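Local coordinates for protein type III secretion T3S chaperone (Chlamydia trachomatis, PDB 3K29) that probably acts as a chaperone of the type III secretion apparatus, as a YscO homologue, and is capable of binding identical protein molecules, at residues A[25-28]-A[29-33]. Numbering follows the deposited sequence.
Sequences VKEK and RRLLE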
loop_
_atom_site.group_PDB
_atom_site.type_symbol
_atom_site.label_atom_id
_atom_site.label_comp_id
_atom_site.label_asym_id
_atom_site.label_seq_id
_atom_site.Cartn_x
_atom_site.Cartn_y
_atom_site.Cartn_z
ATOM N N VAL A 25 1.039 -2.050 -3.980
ATOM C CA VAL A 25 1.259 -1.051 -2.914
ATOM C C VAL A 25 1.638 0.302 -3.505
ATOM O O VAL A 25 1.061 1.329 -3.131
ATOM C CB VAL A 25 2.346 -1.450 -1.873
ATOM C CG1 VAL A 25 2.720 -0.249 -0.991
ATOM C CG2 VAL A 25 1.854 -2.553 -0.961
ATOM N N LYS A 26 2.574 0.274 -4.455
ATOM C CA LYS A 26 3.036 1.462 -5.151
ATOM C C LYS A 26 1.910 2.102 -5.936
ATOM O O LYS A 26 1.829 3.314 -6.009
ATOM C CB LYS A 26 4.202 1.114 -6.081
ATOM C CG LYS A 26 4.383 2.081 -7.234
ATOM C CD LYS A 26 5.757 1.988 -7.872
ATOM C CE LYS A 26 5.919 3.105 -8.900
ATOM N NZ LYS A 26 7.231 3.054 -9.590
ATOM N N GLU A 27 1.053 1.294 -6.545
ATOM C CA GLU A 27 -0.043 1.852 -7.306
ATOM C C GLU A 27 -1.050 2.504 -6.327
ATOM O O GLU A 27 -1.521 3.626 -6.541
ATOM C CB GLU A 27 -0.684 0.790 -8.217
ATOM C CG GLU A 27 -1.918 1.269 -9.015
ATOM C CD GLU A 27 -1.687 2.525 -9.904
ATOM O OE1 GLU A 27 -0.552 3.074 -9.971
ATOM O OE2 GLU A 27 -2.665 2.977 -10.555
ATOM N N LYS A 28 -1.312 1.833 -5.210
ATOM C CA LYS A 28 -2.170 2.438 -4.187
ATOM C C LYS A 28 -1.598 3.725 -3.591
ATOM O O LYS A 28 -2.380 4.641 -3.319
ATOM C CB LYS A 28 -2.604 1.445 -3.100
ATOM C CG LYS A 28 -3.270 0.163 -3.650
ATOM C CD LYS A 28 -4.423 0.422 -4.549
ATOM C CE LYS A 28 -5.061 -0.873 -4.946
ATOM N NZ LYS A 28 -6.016 -0.631 -6.056
ATOM N N ARG A 29 -0.283 3.816 -3.387
ATOM C CA ARG A 29 0.326 5.096 -2.991
ATOM C C ARG A 29 -0.071 6.206 -3.972
ATOM O O ARG A 29 -0.518 7.290 -3.569
ATOM C CB ARG A 29 1.855 5.018 -3.000
ATOM C CG ARG A 29 2.541 5.018 -1.643
ATOM C CD ARG A 29 2.495 3.610 -1.076
ATOM N NE ARG A 29 3.729 3.193 -0.388
ATOM C CZ ARG A 29 3.988 3.409 0.898
ATOM N NH1 ARG A 29 3.146 4.093 1.681
ATOM N NH2 ARG A 29 5.119 2.962 1.399
ATOM N N ARG A 30 0.104 5.916 -5.257
ATOM C CA ARG A 30 -0.174 6.865 -6.316
ATOM C C ARG A 30 -1.643 7.247 -6.369
ATOM O O ARG A 30 -1.979 8.409 -6.597
ATOM C CB ARG A 30 0.228 6.287 -7.666
ATOM C CG ARG A 30 0.501 7.350 -8.679
ATOM C CD ARG A 30 0.610 6.776 -10.099
ATOM N NE ARG A 30 -0.626 6.079 -10.473
ATOM C CZ ARG A 30 -1.764 6.659 -10.863
ATOM N NH1 ARG A 30 -1.880 7.987 -10.966
ATOM N NH2 ARG A 30 -2.799 5.887 -11.170
ATOM N N LEU A 31 -2.522 6.268 -6.188
ATOM C CA LEU A 31 -3.955 6.550 -6.216
ATOM C C LEU A 31 -4.343 7.446 -5.051
ATOM O O LEU A 31 -5.159 8.342 -5.228
ATOM C CB LEU A 31 -4.791 5.274 -6.272
ATOM C CG LEU A 31 -4.695 4.474 -7.580
ATOM C CD1 LEU A 31 -5.513 3.188 -7.526
ATOM C CD2 LEU A 31 -5.122 5.334 -8.784
ATOM N N LEU A 32 -3.735 7.221 -3.885
ATOM C CA LEU A 32 -3.991 8.042 -2.696
ATOM C C LEU A 32 -3.446 9.446 -2.957
ATOM O O LEU A 32 -4.092 10.431 -2.583
ATOM C CB LEU A 32 -3.353 7.430 -1.432
ATOM C CG LEU A 32 -3.239 8.262 -0.131
ATOM C CD1 LEU A 32 -4.617 8.688 0.382
ATOM C CD2 LEU A 32 -2.505 7.518 0.990
ATOM N N GLU A 33 -2.271 9.530 -3.603
ATOM C CA GLU A 33 -1.691 10.826 -3.927
ATOM C C GLU A 33 -2.596 11.662 -4.858
ATOM O O GLU A 33 -2.798 12.846 -4.583
ATOM C CB GLU A 33 -0.219 10.729 -4.407
ATOM C CG GLU A 33 0.522 12.101 -4.570
ATOM C CD GLU A 33 0.282 13.127 -3.437
ATOM O OE1 GLU A 33 -0.178 14.265 -3.739
ATOM O OE2 GLU A 33 0.555 12.809 -2.252
#
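E27 and R30 form a two-pronged, side-on salt bridge one helical turn apart. R30 NE donates to E27 OE1 at 3.0 Å and R30 NH2 to E27 OE2, also at 3.0 Å, both bonds nearly straight. Each oxygen is met on its syn side and lies almost in the guanidinium plane, yet carboxylate and guanidinium are turned 34° against each other. The bend in E27 at chi2 (56°) folds the carboxylate forward along the helix, where the two N-H groups of R30 fix its rotation. On the same side, L31 CD2 lies 3.8 Å from E27 OE2.

Backbone i to i+4 hydrogen bonds carry the turn, from R29 N to V25 O (2.8 Å) through L32 N to K28 O (3.0 Å). The turn lies within a predicted coiled coil in the N-terminal half of helix 8-66, which pairs with helix 70-160 in a long antiparallel α-helical hairpin.

Van der Waals contact between V25 and R29 falls on the side facing that partner helix. V25 CG1 touches R29 NE at 3.6 Å, approaching the guanidinium obliquely, while R29 CD packs 3.4 Å from V25 O. Across the hairpin, R29 and L32 both rest on L108, and V25 meets E112, to which R29 also makes a weak, long ion pair.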